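Local coordinates for sensor protein kinase WalK (PDB 4YWZ) that is an essential membrane sensor histidine kinase of a two-component system, its extracellular receptor domain probably sensing a signal outside the cell, at residues T20-E31 with W118-D127; Q57-K67 with V130-K139. The protein carries 1 engineered substitution. One frame throughout, in Å; residues are numbered along the deposited sequence.

Contact 1. Residues T20-E31 with W118-D127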
loop_
_atom_site.group_PDB
_atom_site.type_symbol
_atom_site.label_atom_id
_atom_site.label_comp_id
_atom_site.label_asym_id
_atom_site.label_seq_id
_atom_site.Cartn_x
_atom_site.Cartn_y
_atom_site.Cartn_z
ATOM N N THR A 20 9.916 1.109 -4.254
ATOM C CA THR A 20 11.295 1.615 -4.446
ATOM C C THR A 20 11.993 2.024 -3.130
ATOM O O THR A 20 13.200 1.792 -2.953
ATOM C CB THR A 20 11.403 2.769 -5.431
ATOM O OG1 THR A 20 10.747 3.912 -4.932
ATOM C CG2 THR A 20 10.735 2.465 -6.734
ATOM N N GLN A 21 11.240 2.640 -2.201
ATOM C CA GLN A 21 11.832 3.035 -0.919
ATOM C C GLN A 21 12.148 1.751 -0.116
ATOM O O GLN A 21 13.192 1.671 0.544
ATOM C CB GLN A 21 10.891 3.999 -0.204
ATOM C CG GLN A 21 10.809 5.338 -0.841
ATOM C CD GLN A 21 9.769 6.253 -0.210
ATOM O OE1 GLN A 21 8.773 5.774 0.234
ATOM N NE2 GLN A 21 10.004 7.555 -0.215
ATOM N N TYR A 22 11.256 0.714 -0.097
ATOM C CA TYR A 22 11.601 -0.542 0.550
ATOM C C TYR A 22 12.851 -1.187 -0.084
ATOM O O TYR A 22 13.761 -1.735 0.617
ATOM C CB TYR A 22 10.466 -1.549 0.509
ATOM C CG TYR A 22 9.533 -1.460 1.678
ATOM C CD1 TYR A 22 9.891 -1.949 2.927
ATOM C CD2 TYR A 22 8.211 -0.977 1.512
ATOM C CE1 TYR A 22 9.017 -1.799 4.060
ATOM C CE2 TYR A 22 7.329 -0.891 2.593
ATOM C CZ TYR A 22 7.728 -1.313 3.872
ATOM O OH TYR A 22 6.807 -1.202 4.965
ATOM N N ALA A 23 12.866 -1.209 -1.438
ATOM C CA ALA A 23 13.920 -1.926 -2.126
ATOM C C ALA A 23 15.288 -1.237 -1.817
ATOM O O ALA A 23 16.276 -1.898 -1.746
ATOM C CB ALA A 23 13.679 -1.894 -3.610
ATOM N N LYS A 24 15.281 0.067 -1.705
ATOM C CA LYS A 24 16.526 0.831 -1.426
ATOM C C LYS A 24 17.059 0.396 -0.078
ATOM O O LYS A 24 18.237 0.209 0.110
ATOM C CB LYS A 24 16.314 2.317 -1.463
ATOM C CG LYS A 24 17.633 3.102 -1.215
ATOM C CD LYS A 24 18.836 2.646 -2.034
ATOM C CE LYS A 24 19.992 3.675 -1.938
ATOM N NZ LYS A 24 21.024 3.221 -2.909
ATOM N N GLN A 25 16.206 0.259 0.911
ATOM C CA GLN A 25 16.688 -0.155 2.181
ATOM C C GLN A 25 17.188 -1.588 2.186
ATOM O O GLN A 25 18.165 -1.905 2.857
ATOM C CB GLN A 25 15.552 0.120 3.270
ATOM C CG GLN A 25 16.144 0.066 4.655
ATOM C CD GLN A 25 17.029 1.225 4.932
ATOM O OE1 GLN A 25 16.714 2.349 4.548
ATOM N NE2 GLN A 25 18.221 0.934 5.402
ATOM N N LEU A 26 16.579 -2.513 1.422
ATOM C CA LEU A 26 17.124 -3.816 1.269
ATOM C C LEU A 26 18.543 -3.759 0.636
ATOM O O LEU A 26 19.443 -4.498 1.064
ATOM C CB LEU A 26 16.206 -4.667 0.392
ATOM C CG LEU A 26 16.613 -6.084 0.007
ATOM C CD1 LEU A 26 16.998 -6.887 1.184
ATOM C CD2 LEU A 26 15.514 -6.791 -0.834
ATOM N N GLU A 27 18.654 -2.915 -0.369
ATOM C CA GLU A 27 19.955 -2.804 -1.094
ATOM C C GLU A 27 21.047 -2.331 -0.120
ATOM O O GLU A 27 22.166 -2.921 -0.052
ATOM C CB GLU A 27 19.830 -1.860 -2.248
ATOM C CG GLU A 27 21.114 -1.692 -3.084
ATOM C CD GLU A 27 22.077 -0.605 -2.716
ATOM O OE1 GLU A 27 21.645 0.364 -2.042
ATOM O OE2 GLU A 27 23.353 -0.774 -3.077
ATOM N N ILE A 28 20.691 -1.334 0.685
ATOM C CA ILE A 28 21.630 -0.780 1.708
ATOM C C ILE A 28 21.974 -1.831 2.730
ATOM O O ILE A 28 23.151 -2.034 3.155
ATOM C CB ILE A 28 21.035 0.487 2.390
ATOM C CG1 ILE A 28 20.979 1.660 1.422
ATOM C CG2 ILE A 28 21.821 0.777 3.698
ATOM C CD1 ILE A 28 20.132 2.821 1.921
ATOM N N SER A 29 20.988 -2.620 3.158
ATOM C CA SER A 29 21.224 -3.710 4.061
ATOM C C SER A 29 22.195 -4.776 3.566
ATOM O O SER A 29 23.043 -5.231 4.329
ATOM C CB SER A 29 19.868 -4.418 4.547
ATOM O OG SER A 29 18.987 -3.374 5.059
ATOM N N ILE A 30 22.054 -5.208 2.308
ATOM C CA ILE A 30 22.876 -6.158 1.717
ATOM C C ILE A 30 24.311 -5.570 1.586
ATOM O O ILE A 30 25.302 -6.270 1.917
ATOM C CB ILE A 30 22.311 -6.633 0.318
ATOM C CG1 ILE A 30 21.045 -7.461 0.543
ATOM C CG2 ILE A 30 23.363 -7.463 -0.396
ATOM C CD1 ILE A 30 20.378 -7.811 -0.794
ATOM N N GLU A 31 24.366 -4.324 1.201
ATOM C CA GLU A 31 25.686 -3.679 1.023
ATOM C C GLU A 31 26.436 -3.699 2.361
ATOM O O GLU A 31 27.630 -4.055 2.428
ATOM C CB GLU A 31 25.489 -2.279 0.515
ATOM C CG GLU A 31 26.722 -1.384 0.552
ATOM C CD GLU A 31 26.473 -0.022 -0.036
ATOM O OE1 GLU A 31 25.295 0.286 -0.325
ATOM O OE2 GLU A 31 27.477 0.716 -0.329
ATOM N N TRP A 118 4.494 -5.430 -11.840
ATOM C CA TRP A 118 5.468 -4.407 -12.022
ATOM C C TRP A 118 6.787 -5.010 -11.599
ATOM O O TRP A 118 6.991 -5.448 -10.449
ATOM C CB TRP A 118 5.170 -3.145 -11.193
ATOM C CG TRP A 118 6.032 -1.983 -11.483
ATOM C CD1 TRP A 118 6.216 -1.412 -12.682
ATOM C CD2 TRP A 118 6.854 -1.227 -10.554
ATOM N NE1 TRP A 118 7.108 -0.320 -12.588
ATOM C CE2 TRP A 118 7.519 -0.208 -11.303
ATOM C CE3 TRP A 118 7.135 -1.346 -9.203
ATOM C CZ2 TRP A 118 8.378 0.717 -10.704
ATOM C CZ3 TRP A 118 8.040 -0.461 -8.623
ATOM C CH2 TRP A 118 8.651 0.540 -9.388
ATOM N N VAL A 119 7.781 -4.947 -12.502
ATOM C CA VAL A 119 9.098 -5.516 -12.267
ATOM C C VAL A 119 10.056 -4.330 -12.061
ATOM O O VAL A 119 10.080 -3.347 -12.830
ATOM C CB VAL A 119 9.656 -6.298 -13.486
ATOM C CG1 VAL A 119 11.166 -6.621 -13.362
ATOM C CG2 VAL A 119 8.775 -7.516 -13.751
ATOM N N TYR A 120 10.736 -4.365 -10.906
ATOM C CA TYR A 120 11.739 -3.327 -10.493
ATOM C C TYR A 120 13.030 -4.060 -10.235
ATOM O O TYR A 120 13.142 -5.020 -9.472
ATOM C CB TYR A 120 11.232 -2.607 -9.268
ATOM C CG TYR A 120 12.179 -1.543 -8.755
ATOM C CD1 TYR A 120 12.272 -0.385 -9.449
ATOM C CD2 TYR A 120 12.908 -1.733 -7.618
ATOM C CE1 TYR A 120 13.137 0.645 -9.026
ATOM C CE2 TYR A 120 13.766 -0.754 -7.152
ATOM C CZ TYR A 120 13.890 0.384 -7.894
ATOM O OH TYR A 120 14.754 1.441 -7.455
ATOM N N ASN A 121 14.107 -3.527 -10.816
ATOM C CA ASN A 121 15.425 -3.948 -10.561
ATOM C C ASN A 121 16.262 -2.779 -9.931
ATOM O O ASN A 121 16.217 -1.641 -10.406
ATOM C CB ASN A 121 16.129 -4.262 -11.877
ATOM C CG ASN A 121 15.628 -5.514 -12.524
ATOM O OD1 ASN A 121 15.710 -6.564 -11.920
ATOM N ND2 ASN A 121 15.126 -5.404 -13.695
ATOM N N ILE A 122 16.948 -3.143 -8.856
ATOM C CA ILE A 122 17.936 -2.230 -8.229
ATOM C C ILE A 122 19.247 -2.950 -8.052
ATOM O O ILE A 122 19.360 -3.994 -7.438
ATOM C CB ILE A 122 17.435 -1.579 -6.915
ATOM C CG1 ILE A 122 18.543 -0.633 -6.379
ATOM C CG2 ILE A 122 16.967 -2.577 -5.906
ATOM C CD1 ILE A 122 18.112 0.224 -5.210
ATOM N N PRO A 123 20.295 -2.399 -8.696
ATOM C CA PRO A 123 21.587 -3.031 -8.513
ATOM C C PRO A 123 22.135 -2.781 -7.105
ATOM O O PRO A 123 21.906 -1.708 -6.566
ATOM C CB PRO A 123 22.497 -2.297 -9.557
ATOM C CG PRO A 123 21.850 -1.045 -9.928
ATOM C CD PRO A 123 20.347 -1.280 -9.641
ATOM N N VAL A 124 22.858 -3.759 -6.602
ATOM C CA VAL A 124 23.526 -3.737 -5.298
ATOM C C VAL A 124 24.976 -3.324 -5.546
ATOM O O VAL A 124 25.625 -3.946 -6.358
ATOM C CB VAL A 124 23.433 -5.025 -4.516
ATOM C CG1 VAL A 124 24.099 -4.882 -3.162
ATOM C CG2 VAL A 124 21.965 -5.458 -4.392
ATOM N N LYS A 125 25.381 -2.204 -4.909
ATOM C CA LYS A 125 26.800 -1.689 -5.066
ATOM C C LYS A 125 27.507 -1.788 -3.755
ATOM O O LYS A 125 26.928 -1.485 -2.683
ATOM C CB LYS A 125 26.831 -0.275 -5.562
ATOM C CG LYS A 125 26.243 -0.106 -6.951
ATOM C CD LYS A 125 26.315 1.289 -7.402
ATOM C CE LYS A 125 25.829 1.406 -8.806
ATOM N NZ LYS A 125 25.842 2.829 -9.223
ATOM N N VAL A 126 28.767 -2.256 -3.785
ATOM C CA VAL A 126 29.605 -2.262 -2.614
ATOM C C VAL A 126 30.890 -1.524 -3.087
ATOM O O VAL A 126 31.417 -1.834 -4.148
ATOM C CB VAL A 126 29.988 -3.642 -2.234
ATOM C CG1 VAL A 126 30.995 -3.637 -1.065
ATOM C CG2 VAL A 126 28.714 -4.435 -1.924
ATOM N N ASP A 127 31.270 -0.508 -2.323
ATOM C CA ASP A 127 32.431 0.337 -2.747
ATOM C C ASP A 127 32.288 0.837 -4.124
ATOM O O ASP A 127 33.252 0.846 -4.875
ATOM C CB ASP A 127 33.710 -0.462 -2.523
ATOM C CG ASP A 127 35.019 0.402 -2.647
ATOM O OD1 ASP A 127 34.897 1.542 -2.202
ATOM O OD2 ASP A 127 36.055 -0.025 -3.263
HETATM O O HOH W 1 15.241 1.892 -4.733
HETATM O O HOH W 2 30.129 0.042 0.186
#
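Helix 20-31 packs on strand 118-126 with Ala-23 beside Ile-122 and Glu-27 beside Val-124, the two axes 7.9 Å apart at their closest and crossing at -29°. This is the helix-on-sheet packing of a Cache-type receptor domain, in which the long N-terminal helix runs along one face of the antiparallel sheet, at a shallow angle to the strand. At one end the methyl CG2 of Thr-20 forms a CH-pi contact over a face of the Tyr-120 ring, 4.1 Å from its centroid. The same methyl meets the Trp-118 indole edge-on at CH2, so it sits in the angle between two aromatic rings; Thr-20 OG1 turns back to the carbonyl of Lys-17. Ala-23 CB bridges Tyr-120 and the CG2 branch of Ile-122, whose CD1 reaches Glu-27 CB at 4.0 Å. Farther along, Ile-30 CG2 crosses Val-124 CG1 at about a right angle.

Glu-27 brings a charged group to the seam. Its CG stands anti to the backbone N and the chain then bends (chi2 -91°), carrying the carboxylate over the strand backbone. Lys-24 NZ closes a salt bridge to Glu-27 OE1 at 3.0 Å, approaching from above the carboxylate plane, while the other oxygen serves the strand: Lys-125 N donates to the anti lone pair of Glu-27 OE2 at 3.1 Å, with an almost straight N-H...O angle of 177°.

Contact 2. Residues Q57-K67 with V130-K139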
loop_
_atom_site.group_PDB
_atom_site.type_symbol
_atom_site.label_atom_id
_atom_site.label_comp_id
_atom_site.label_asym_id
_atom_site.label_seq_id
_atom_site.Cartn_x
_atom_site.Cartn_y
_atom_site.Cartn_z
ATOM N N GLN A 57 2.867 -7.287 1.768
ATOM C CA GLN A 57 1.748 -7.789 0.924
ATOM C C GLN A 57 1.931 -7.470 -0.586
ATOM O O GLN A 57 1.507 -8.236 -1.416
ATOM C CB GLN A 57 0.362 -7.285 1.375
ATOM C CG GLN A 57 0.225 -6.952 2.875
ATOM C CD GLN A 57 -1.032 -6.051 3.190
ATOM O OE1 GLN A 57 -0.916 -4.999 3.822
ATOM N NE2 GLN A 57 -2.215 -6.469 2.714
ATOM N N GLU A 58 2.466 -6.329 -0.881
ATOM C CA GLU A 58 2.588 -5.868 -2.267
ATOM C C GLU A 58 3.716 -6.572 -3.060
ATOM O O GLU A 58 3.804 -6.342 -4.260
ATOM C CB GLU A 58 2.779 -4.368 -2.303
ATOM C CG GLU A 58 1.627 -3.533 -1.667
ATOM C CD GLU A 58 1.797 -3.148 -0.180
ATOM O OE1 GLU A 58 2.381 -3.947 0.639
ATOM O OE2 GLU A 58 1.301 -2.019 0.171
ATOM N N ILE A 59 4.627 -7.316 -2.383
ATOM C CA ILE A 59 5.722 -7.989 -3.110
ATOM C C ILE A 59 5.370 -9.441 -3.368
ATOM O O ILE A 59 4.994 -10.223 -2.431
ATOM C CB ILE A 59 7.013 -7.831 -2.333
ATOM C CG1 ILE A 59 7.448 -6.361 -2.485
ATOM C CG2 ILE A 59 8.088 -8.797 -2.928
ATOM C CD1 ILE A 59 8.759 -6.000 -1.898
ATOM N N GLY A 60 5.449 -9.849 -4.640
ATOM C CA GLY A 60 5.270 -11.226 -5.083
ATOM C C GLY A 60 6.483 -12.109 -4.833
ATOM O O GLY A 60 6.416 -13.136 -4.179
ATOM N N GLU A 61 7.628 -11.667 -5.342
ATOM C CA GLU A 61 8.888 -12.403 -5.233
ATOM C C GLU A 61 10.061 -11.434 -5.316
ATOM O O GLU A 61 9.933 -10.415 -5.959
ATOM C CB GLU A 61 9.014 -13.305 -6.401
ATOM C CG GLU A 61 10.190 -14.309 -6.305
ATOM C CD GLU A 61 10.309 -15.257 -7.517
ATOM O OE1 GLU A 61 9.532 -15.188 -8.486
ATOM O OE2 GLU A 61 11.281 -16.023 -7.542
ATOM N N ILE A 62 11.120 -11.727 -4.567
ATOM C CA ILE A 62 12.377 -11.011 -4.707
ATOM C C ILE A 62 13.384 -12.079 -5.088
ATOM O O ILE A 62 13.447 -13.174 -4.465
ATOM C CB ILE A 62 12.807 -10.282 -3.442
ATOM C CG1 ILE A 62 11.688 -9.380 -2.901
ATOM C CG2 ILE A 62 14.112 -9.528 -3.745
ATOM C CD1 ILE A 62 12.034 -8.659 -1.589
ATOM N N ARG A 63 14.307 -11.767 -6.065
ATOM C CA ARG A 63 15.469 -12.613 -6.362
ATOM C C ARG A 63 16.725 -11.737 -6.200
ATOM O O ARG A 63 16.704 -10.540 -6.445
ATOM C CB ARG A 63 15.459 -13.144 -7.742
ATOM C CG ARG A 63 14.153 -13.904 -8.105
ATOM C CD ARG A 63 14.042 -14.359 -9.536
ATOM N NE ARG A 63 12.733 -14.967 -9.772
ATOM C CZ ARG A 63 12.165 -15.084 -10.970
ATOM N NH1 ARG A 63 12.853 -14.764 -12.102
ATOM N NH2 ARG A 63 10.922 -15.570 -11.046
ATOM N N PHE A 64 17.802 -12.361 -5.776
ATOM C CA PHE A 64 19.143 -11.789 -5.839
ATOM C C PHE A 64 19.963 -12.566 -6.868
ATOM O O PHE A 64 20.014 -13.770 -6.885
ATOM C CB PHE A 64 19.841 -11.768 -4.472
ATOM C CG PHE A 64 21.247 -11.187 -4.537
ATOM C CD1 PHE A 64 21.442 -9.854 -4.628
ATOM C CD2 PHE A 64 22.370 -12.070 -4.664
ATOM C CE1 PHE A 64 22.741 -9.302 -4.797
ATOM C CE2 PHE A 64 23.651 -11.503 -4.860
ATOM C CZ PHE A 64 23.804 -10.141 -4.874
ATOM N N ILE A 65 20.509 -11.794 -7.800
ATOM C CA ILE A 65 21.185 -12.234 -9.006
ATOM C C ILE A 65 22.611 -11.653 -8.994
ATOM O O ILE A 65 22.810 -10.437 -8.758
ATOM C CB ILE A 65 20.427 -11.818 -10.277
ATOM C CG1 ILE A 65 19.029 -12.466 -10.258
ATOM C CG2 ILE A 65 21.248 -12.158 -11.518
ATOM C CD1 ILE A 65 18.087 -11.675 -11.060
ATOM N N ASP A 66 23.605 -12.501 -9.219
ATOM C CA ASP A 66 24.962 -12.006 -9.072
ATOM C C ASP A 66 25.427 -11.334 -10.350
ATOM O O ASP A 66 24.726 -11.251 -11.346
ATOM C CB ASP A 66 25.989 -13.117 -8.567
ATOM C CG ASP A 66 26.310 -14.154 -9.611
ATOM O OD1 ASP A 66 26.080 -13.977 -10.782
ATOM O OD2 ASP A 66 26.903 -15.209 -9.243
ATOM N N LYS A 67 26.699 -10.874 -10.330
ATOM C CA LYS A 67 27.331 -10.220 -11.508
ATOM C C LYS A 67 27.333 -10.952 -12.807
ATOM O O LYS A 67 27.283 -10.374 -13.883
ATOM C CB LYS A 67 28.838 -9.987 -11.213
ATOM C CG LYS A 67 29.138 -8.812 -10.374
ATOM C CD LYS A 67 30.597 -8.402 -10.616
ATOM C CE LYS A 67 30.733 -7.381 -11.750
ATOM N NZ LYS A 67 30.362 -5.954 -11.372
ATOM N N VAL A 130 29.079 -2.618 -8.795
ATOM C CA VAL A 130 27.945 -3.578 -8.806
ATOM C C VAL A 130 28.424 -4.935 -8.385
ATOM O O VAL A 130 29.371 -5.502 -8.988
ATOM C CB VAL A 130 27.283 -3.616 -10.202
ATOM C CG1 VAL A 130 26.261 -4.767 -10.292
ATOM C CG2 VAL A 130 26.713 -2.284 -10.517
ATOM N N ILE A 131 27.721 -5.570 -7.435
ATOM C CA ILE A 131 27.939 -6.948 -7.096
ATOM C C ILE A 131 26.823 -7.926 -7.467
ATOM O O ILE A 131 26.923 -9.194 -7.317
ATOM C CB ILE A 131 28.207 -7.150 -5.595
ATOM C CG1 ILE A 131 27.031 -6.671 -4.722
ATOM C CG2 ILE A 131 29.451 -6.455 -5.170
ATOM C CD1 ILE A 131 26.819 -7.497 -3.460
ATOM N N GLY A 132 25.705 -7.315 -7.876
ATOM C CA GLY A 132 24.454 -8.148 -8.100
ATOM C C GLY A 132 23.301 -7.235 -8.255
ATOM O O GLY A 132 23.483 -6.028 -8.387
ATOM N N ASN A 133 22.110 -7.814 -8.388
ATOM C CA ASN A 133 20.927 -7.091 -8.660
ATOM C C ASN A 133 19.769 -7.706 -7.882
ATOM O O ASN A 133 19.690 -8.938 -7.770
ATOM C CB ASN A 133 20.588 -7.126 -10.162
ATOM C CG ASN A 133 19.296 -6.436 -10.492
ATOM O OD1 ASN A 133 19.209 -5.225 -10.489
ATOM N ND2 ASN A 133 18.237 -7.266 -10.741
ATOM N N ILE A 134 18.944 -6.809 -7.352
ATOM C CA ILE A 134 17.709 -7.221 -6.668
ATOM C C ILE A 134 16.610 -7.073 -7.730
ATOM O O ILE A 134 16.382 -5.968 -8.276
ATOM C CB ILE A 134 17.406 -6.259 -5.466
ATOM C CG1 ILE A 134 18.446 -6.482 -4.361
ATOM C CG2 ILE A 134 15.940 -6.439 -4.995
ATOM C CD1 ILE A 134 18.461 -5.338 -3.335
ATOM N N TYR A 135 15.909 -8.160 -8.059
ATOM C CA TYR A 135 14.797 -8.201 -8.971
ATOM C C TYR A 135 13.515 -8.434 -8.141
ATOM O O TYR A 135 13.485 -9.342 -7.336
ATOM C CB TYR A 135 15.007 -9.422 -9.878
ATOM C CG TYR A 135 13.817 -9.873 -10.720
ATOM C CD1 TYR A 135 12.976 -10.822 -10.228
ATOM C CD2 TYR A 135 13.620 -9.408 -12.011
ATOM C CE1 TYR A 135 11.906 -11.304 -10.993
ATOM C CE2 TYR A 135 12.612 -9.900 -12.799
ATOM C CZ TYR A 135 11.714 -10.831 -12.238
ATOM O OH TYR A 135 10.617 -11.315 -12.953
ATOM N N ILE A 136 12.537 -7.600 -8.344
ATOM C CA ILE A 136 11.290 -7.636 -7.580
ATOM C C ILE A 136 10.133 -7.700 -8.557
ATOM O O ILE A 136 10.027 -6.927 -9.487
ATOM C CB ILE A 136 11.145 -6.435 -6.692
ATOM C CG1 ILE A 136 12.257 -6.384 -5.686
ATOM C CG2 ILE A 136 9.781 -6.434 -5.995
ATOM C CD1 ILE A 136 12.252 -5.131 -4.862
ATOM N N GLU A 137 9.233 -8.690 -8.320
ATOM C CA GLU A 137 7.856 -8.729 -8.946
ATOM C C GLU A 137 6.891 -8.246 -7.861
ATOM O O GLU A 137 6.856 -8.798 -6.732
ATOM C CB GLU A 137 7.441 -10.126 -9.411
ATOM C CG GLU A 137 8.255 -10.617 -10.562
ATOM C CD GLU A 137 7.849 -12.042 -11.080
ATOM O OE1 GLU A 137 6.842 -12.597 -10.547
ATOM O OE2 GLU A 137 8.664 -12.561 -11.879
ATOM N N SER A 138 6.202 -7.151 -8.179
ATOM C CA SER A 138 5.276 -6.512 -7.235
ATOM C C SER A 138 3.885 -6.536 -7.799
ATOM O O SER A 138 3.634 -6.430 -9.013
ATOM C CB SER A 138 5.824 -5.146 -6.857
ATOM O OG SER A 138 5.751 -4.270 -7.905
ATOM N N LYS A 139 2.933 -6.632 -6.857
ATOM C CA LYS A 139 1.515 -6.880 -7.195
ATOM C C LYS A 139 0.756 -5.616 -7.514
ATOM O O LYS A 139 -0.298 -5.254 -6.898
ATOM C CB LYS A 139 0.896 -7.620 -6.034
ATOM C CG LYS A 139 1.468 -8.978 -5.709
ATOM C CD LYS A 139 0.818 -9.590 -4.513
ATOM C CE LYS A 139 1.478 -10.906 -4.214
ATOM N NZ LYS A 139 0.899 -11.695 -3.071
HETATM O O HOH W 3 2.303 -10.934 -0.859
HETATM O O HOH W 4 7.030 -14.659 -8.938
HETATM O O HOH W 5 11.226 -13.747 -14.435
#
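Two antiparallel strands, 59-66 and 130-138, pair near the middle of the five-stranded sheet of this Cache-type domain, and a classic beta bulge interrupts their register. At the bulge Glu-137 O accepts from both Gly-60 N (2.7 Å) and Glu-61 N (3.3 Å). Hydrogen-bonded pairs follow at Arg-63 with Tyr-135 and, through Ile-65 N to Asn-133 O, at Ile-65 with Asn-133.

The sheet has two unlike faces. On one, Ile-62 lies side by side with Ile-134 and Ile-136, its CG2 3.8 Å from Ile-134 CG2; helix 7-37 covers part of this face, Ala-23 touching Ile-136. The other carries a salt-bridge network. Arg-63, extended from CG to NE, grips Glu-61 side-on: NE gives a nearly straight bond to Glu-61 OE2 (2.9 Å, 178°), which Thr-74 OG1 also bonds, and NH2 reaches OE1. Tyr-135 CE1 lies over one face of the Arg-63 guanidinium, offset toward its rim, with the planes 24° apart. Arg-63 NH2 and Glu-137 OE2 make a long, charge-only salt bridge, the oxygen well out of the guanidinium plane. Tyr-135 OH donates to the anti lone pair of Glu-137 OE2 at 2.6 Å, Lys-108 adds a salt bridge there, and Tyr-110 OH bonds Glu-137 OE1. The OE1 atoms of Glu-61 and Glu-137, 4.3 Å apart, share water 4 as donor to both, which probably eases the closeness of like charges. At the far end Lys-67, bent at chi3 and chi4, puts NZ 2.6 Å from Val-130 O. With isoleucines on the helix-covered side and the Glu-61, Arg-63 and Glu-137 network on the other, this is a classic beta bulge in an antiparallel strand pair of a Cache-type sheet.

Contact 1 and contact 2 share one sheet, their centres about 8 Å apart. Strand 114-126 and strand 129-138 follow each other in the chain and pair as neighbours, so the strand under the helix in contact 1 is bonded directly to strand 129-138, the central one of the five: Ile-122 O lies 2.8 Å from Ile-134 N, and Val-124 O lies 2.9 Å from Ile-131 N, both probable hydrogen bonds. Ile-134 touches Ile-122 and Val-124, extending the apolar layer beneath the helix from one contact into the other. On the opposite face, Asn-121 OD1 accepts from Asn-133 ND2. The pair illustrates how a long helix and a central sheet build one receptor core.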